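PDB 4LKS: glycosyl hydrolase, family 31/fibronectin type III domain protein from Clostridium perfringens, which binds galactose through a beta-sandwich carbohydrate-binding module, probably directing the family 31 enzyme to galactose-containing glycans. Local coordinates for residues D80-H91 / N121-I131. Numbering follows the deposited sequence.
With GAL (beta-D-galactopyranose), chain D.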
loop_
_atom_site.group_PDB
_atom_site.type_symbol
_atom_site.label_atom_id
_atom_site.label_comp_id
_atom_site.label_asym_id
_atom_site.label_seq_id
_atom_site.Cartn_x
_atom_site.Cartn_y
_atom_site.Cartn_z
ATOM N N ASP A 80 3.934 -6.482 -0.441
ATOM C CA ASP A 80 2.834 -6.863 -1.329
ATOM C C ASP A 80 1.685 -5.893 -1.155
ATOM O O ASP A 80 1.323 -5.529 -0.027
ATOM C CB ASP A 80 2.286 -8.267 -1.031
ATOM C CG ASP A 80 3.289 -9.375 -1.257
ATOM O OD1 ASP A 80 4.313 -9.184 -1.944
ATOM O OD2 ASP A 80 3.025 -10.477 -0.720
ATOM N N TYR A 81 1.089 -5.493 -2.268
ATOM C CA TYR A 81 -0.116 -4.683 -2.244
ATOM C C TYR A 81 -1.315 -5.581 -2.561
ATOM O O TYR A 81 -1.339 -6.232 -3.601
ATOM C CB TYR A 81 -0.001 -3.550 -3.274
ATOM C CG TYR A 81 -1.296 -2.807 -3.533
ATOM C CD1 TYR A 81 -1.738 -1.809 -2.665
ATOM C CD2 TYR A 81 -2.089 -3.118 -4.633
ATOM C CE1 TYR A 81 -2.927 -1.123 -2.902
ATOM C CE2 TYR A 81 -3.284 -2.434 -4.882
ATOM C CZ TYR A 81 -3.692 -1.445 -4.008
ATOM O OH TYR A 81 -4.868 -0.781 -4.252
ATOM N N LEU A 82 -2.297 -5.627 -1.665
ATOM C CA LEU A 82 -3.526 -6.387 -1.908
ATOM C C LEU A 82 -4.650 -5.415 -2.208
ATOM O O LEU A 82 -5.031 -4.615 -1.353
ATOM C CB LEU A 82 -3.891 -7.263 -0.702
ATOM C CG LEU A 82 -5.170 -8.096 -0.874
ATOM C CD1 LEU A 82 -4.971 -9.163 -1.941
ATOM C CD2 LEU A 82 -5.596 -8.727 0.455
ATOM N N PRO A 83 -5.158 -5.442 -3.444
ATOM C CA PRO A 83 -6.267 -4.533 -3.743
ATOM C C PRO A 83 -7.560 -4.979 -3.082
ATOM O O PRO A 83 -7.719 -6.142 -2.685
ATOM C CB PRO A 83 -6.405 -4.615 -5.272
ATOM C CG PRO A 83 -5.761 -5.899 -5.654
ATOM C CD PRO A 83 -4.710 -6.202 -4.621
ATOM N N ARG A 84 -8.458 -4.015 -2.950
ATOM C CA ARG A 84 -9.827 -4.229 -2.516
ATOM C C ARG A 84 -10.439 -5.425 -3.237
ATOM O O ARG A 84 -10.318 -5.554 -4.465
ATOM C CB ARG A 84 -10.613 -2.959 -2.825
ATOM C CG ARG A 84 -12.032 -2.946 -2.340
ATOM C CD ARG A 84 -12.630 -1.596 -2.662
ATOM N NE ARG A 84 -13.913 -1.407 -2.007
ATOM C CZ ARG A 84 -14.551 -0.247 -1.960
ATOM N NH1 ARG A 84 -14.027 0.825 -2.546
ATOM N NH2 ARG A 84 -15.711 -0.162 -1.329
ATOM N N GLN A 85 -11.084 -6.307 -2.476
ATOM C CA GLN A 85 -11.554 -7.581 -3.025
ATOM C C GLN A 85 -12.944 -7.530 -3.647
ATOM O O GLN A 85 -13.249 -8.322 -4.539
ATOM C CB GLN A 85 -11.511 -8.673 -1.949
ATOM C CG GLN A 85 -10.107 -9.008 -1.483
ATOM C CD GLN A 85 -9.271 -9.649 -2.569
ATOM O OE1 GLN A 85 -9.529 -10.781 -2.976
ATOM N NE2 GLN A 85 -8.260 -8.927 -3.050
ATOM N N ASN A 86 -13.781 -6.606 -3.184
ATOM C CA ASN A 86 -15.179 -6.561 -3.622
ATOM C C ASN A 86 -15.477 -5.464 -4.639
ATOM O O ASN A 86 -16.601 -5.360 -5.137
ATOM C CB ASN A 86 -16.114 -6.399 -2.419
ATOM C CG ASN A 86 -15.953 -5.051 -1.730
ATOM O OD1 ASN A 86 -14.869 -4.467 -1.730
ATOM N ND2 ASN A 86 -17.034 -4.555 -1.137
ATOM N N SER A 87 -14.476 -4.648 -4.945
ATOM C CA SER A 87 -14.670 -3.489 -5.806
ATOM C C SER A 87 -13.329 -3.015 -6.342
ATOM O O SER A 87 -12.309 -3.164 -5.679
ATOM C CB SER A 87 -15.332 -2.355 -5.017
ATOM O OG SER A 87 -15.267 -1.130 -5.730
ATOM N N ARG A 88 -13.336 -2.441 -7.543
ATOM C CA ARG A 88 -12.124 -1.895 -8.138
ATOM C C ARG A 88 -11.848 -0.485 -7.646
ATOM O O ARG A 88 -10.807 0.102 -7.966
ATOM C CB ARG A 88 -12.246 -1.884 -9.658
ATOM C CG ARG A 88 -13.506 -1.192 -10.190
ATOM C CD ARG A 88 -13.253 0.246 -10.645
ATOM N NE ARG A 88 -14.492 0.904 -11.068
ATOM C CZ ARG A 88 -14.783 1.236 -12.325
ATOM N NH1 ARG A 88 -13.920 0.990 -13.301
ATOM N NH2 ARG A 88 -15.936 1.828 -12.605
ATOM N N ASN A 89 -12.777 0.065 -6.871
ATOM C CA ASN A 89 -12.652 1.451 -6.457
ATOM C C ASN A 89 -11.428 1.698 -5.584
ATOM O O ASN A 89 -11.352 1.248 -4.431
ATOM C CB ASN A 89 -13.930 1.949 -5.783
ATOM C CG ASN A 89 -14.973 2.407 -6.780
ATOM O OD1 ASN A 89 -14.790 2.275 -7.989
ATOM N ND2 ASN A 89 -16.083 2.934 -6.276
ATOM N N GLY A 90 -10.470 2.415 -6.169
ATOM C CA GLY A 90 -9.245 2.768 -5.483
ATOM C C GLY A 90 -8.068 1.867 -5.798
ATOM O O GLY A 90 -7.014 2.060 -5.214
ATOM N N HIS A 91 -8.235 0.897 -6.700
ATOM C CA HIS A 91 -7.115 0.037 -7.112
ATOM C C HIS A 91 -5.925 0.878 -7.562
ATOM O O HIS A 91 -6.048 1.707 -8.469
ATOM C CB HIS A 91 -7.524 -0.896 -8.249
ATOM C CG HIS A 91 -8.284 -2.107 -7.804
ATOM N ND1 HIS A 91 -8.410 -3.227 -8.593
ATOM C CD2 HIS A 91 -8.932 -2.383 -6.647
ATOM C CE1 HIS A 91 -9.105 -4.145 -7.946
ATOM N NE2 HIS A 91 -9.436 -3.657 -6.763
ATOM N N ASN A 121 -10.560 -1.791 -15.946
ATOM C CA ASN A 121 -11.350 -1.413 -14.785
ATOM C C ASN A 121 -10.871 -1.954 -13.442
ATOM O O ASN A 121 -11.314 -1.477 -12.410
ATOM C CB ASN A 121 -12.844 -1.706 -14.999
ATOM C CG ASN A 121 -13.097 -3.053 -15.641
ATOM O OD1 ASN A 121 -12.498 -4.060 -15.270
ATOM N ND2 ASN A 121 -14.003 -3.075 -16.613
ATOM N N ALA A 122 -9.962 -2.925 -13.448
ATOM C CA ALA A 122 -9.421 -3.459 -12.201
ATOM C C ALA A 122 -7.996 -3.933 -12.429
ATOM O O ALA A 122 -7.568 -4.079 -13.571
ATOM C CB ALA A 122 -10.284 -4.603 -11.687
ATOM N N LEU A 123 -7.259 -4.180 -11.353
ATOM C CA LEU A 123 -5.928 -4.764 -11.501
ATOM C C LEU A 123 -6.029 -6.158 -12.121
ATOM O O LEU A 123 -6.999 -6.886 -11.887
ATOM C CB LEU A 123 -5.187 -4.819 -10.159
ATOM C CG LEU A 123 -4.738 -3.481 -9.572
ATOM C CD1 LEU A 123 -3.918 -3.729 -8.312
ATOM C CD2 LEU A 123 -3.907 -2.722 -10.578
ATOM N N ALA A 124 -5.036 -6.513 -12.928
ATOM C CA ALA A 124 -4.977 -7.834 -13.553
ATOM C C ALA A 124 -4.837 -8.919 -12.490
ATOM O O ALA A 124 -5.455 -9.985 -12.581
ATOM C CB ALA A 124 -3.829 -7.900 -14.537
ATOM N N ASN A 125 -4.010 -8.645 -11.487
ATOM C CA ASN A 125 -3.834 -9.552 -10.367
ATOM C C ASN A 125 -4.695 -9.045 -9.229
ATOM O O ASN A 125 -4.386 -8.009 -8.631
ATOM C CB ASN A 125 -2.358 -9.590 -9.958
ATOM C CG ASN A 125 -2.090 -10.486 -8.759
ATOM O OD1 ASN A 125 -2.979 -11.161 -8.247
ATOM N ND2 ASN A 125 -0.845 -10.495 -8.311
ATOM N N ARG A 126 -5.790 -9.756 -8.948
ATOM C CA ARG A 126 -6.710 -9.358 -7.883
ATOM C C ARG A 126 -6.229 -9.823 -6.518
ATOM O O ARG A 126 -6.855 -9.519 -5.492
ATOM C CB ARG A 126 -8.128 -9.898 -8.132
ATOM C CG ARG A 126 -8.824 -9.345 -9.374
ATOM C CD ARG A 126 -9.039 -7.838 -9.304
ATOM N NE ARG A 126 -9.895 -7.418 -8.191
ATOM C CZ ARG A 126 -11.192 -7.132 -8.301
ATOM N NH1 ARG A 126 -11.804 -7.234 -9.474
ATOM N NH2 ARG A 126 -11.882 -6.750 -7.234
ATOM N N GLY A 127 -5.128 -10.566 -6.500
ATOM C CA GLY A 127 -4.532 -11.004 -5.248
ATOM C C GLY A 127 -3.333 -10.156 -4.857
ATOM O O GLY A 127 -3.278 -8.968 -5.165
ATOM N N TYR A 128 -2.371 -10.759 -4.165
ATOM C CA TYR A 128 -1.211 -10.005 -3.693
ATOM C C TYR A 128 -0.294 -9.637 -4.847
ATOM O O TYR A 128 0.174 -10.506 -5.584
ATOM C CB TYR A 128 -0.447 -10.789 -2.608
ATOM C CG TYR A 128 -1.282 -11.025 -1.365
ATOM C CD1 TYR A 128 -1.373 -10.067 -0.373
ATOM C CD2 TYR A 128 -1.998 -12.207 -1.202
ATOM C CE1 TYR A 128 -2.150 -10.274 0.762
ATOM C CE2 TYR A 128 -2.768 -12.429 -0.078
ATOM C CZ TYR A 128 -2.840 -11.463 0.901
ATOM O OH TYR A 128 -3.620 -11.682 2.016
ATOM N N ASN A 129 -0.049 -8.340 -5.002
ATOM C CA ASN A 129 0.843 -7.821 -6.037
ATOM C C ASN A 129 2.204 -7.510 -5.405
ATOM O O ASN A 129 2.329 -6.551 -4.650
ATOM C CB ASN A 129 0.266 -6.520 -6.629
ATOM C CG ASN A 129 -0.858 -6.748 -7.635
ATOM O OD1 ASN A 129 -0.695 -6.461 -8.835
ATOM N ND2 ASN A 129 -2.006 -7.231 -7.161
ATOM N N PRO A 130 3.230 -8.325 -5.688
ATOM C CA PRO A 130 4.533 -8.082 -5.063
ATOM C C PRO A 130 5.289 -6.910 -5.674
ATOM O O PRO A 130 5.247 -6.675 -6.883
ATOM C CB PRO A 130 5.299 -9.391 -5.305
ATOM C CG PRO A 130 4.636 -9.992 -6.496
ATOM C CD PRO A 130 3.189 -9.616 -6.398
ATOM N N ILE A 131 5.967 -6.178 -4.806
ATOM C CA ILE A 131 6.805 -5.036 -5.166
ATOM C C ILE A 131 8.149 -5.209 -4.469
ATOM O O ILE A 131 8.230 -5.096 -3.244
ATOM C CB ILE A 131 6.148 -3.707 -4.713
ATOM C CG1 ILE A 131 4.791 -3.507 -5.406
ATOM C CG2 ILE A 131 7.083 -2.527 -4.989
ATOM C CD1 ILE A 131 3.964 -2.383 -4.824
HETATM C C1 GAL D . -18.559 3.585 -3.577
HETATM C C2 GAL D . -17.669 2.724 -2.661
HETATM C C3 GAL D . -16.796 3.605 -1.780
HETATM C C4 GAL D . -15.965 4.546 -2.668
HETATM C C5 GAL D . -16.906 5.358 -3.535
HETATM C C6 GAL D . -16.191 6.255 -4.547
HETATM O O1 GAL D . -19.277 2.783 -4.476
HETATM O O2 GAL D . -18.431 1.876 -1.794
HETATM O O3 GAL D . -15.894 2.809 -1.016
HETATM O O4 GAL D . -15.111 3.781 -3.517
HETATM O O5 GAL D . -17.750 4.490 -4.330
HETATM O O6 GAL D . -17.116 7.042 -5.288
HETATM O O HOH W 1 -8.940 -7.566 -5.755
#
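Y81 and N129 form an antiparallel hydrogen-bonded pair, N129 N reaching Y81 O at 2.8 Å and Y81 N returning to N129 O, where 80-91 runs out of the sheet into a loop and 121-131 enters it from one. Beside this ladder, L82 lays CD1 over the centre of the Y128 ring, a CH-pi contact 4.0 Å from the centroid. On the other side of the sheet, L123 CD1 meets the edge of the Y81 ring and also touches P83 CG.

Farther along, H91 illustrates how an imidazole can tie loops together. Its ND1 accepts from L123 N at 3.1 Å, in the ring plane and nearly straight (172°), which implies that the proton sits on NE2, the donor to R84 O. R88 CA and P83 CB cover its two faces. R126, bent at chi2 and chi3 (both -62°), folds back to set its guanidinium face over H91 CE1. A water bridges R126 NE, R126 O and R84 O, while Q85 NE2 donates to R126 O at 2.9 Å.

R84 and N89 of the same loop hydrogen-bond to galactose; R88 pairs with D151. Strand 73-82 lies between strand 158-166 and strand 129-138, the latter at one edge of the sandwich's four-stranded sheet.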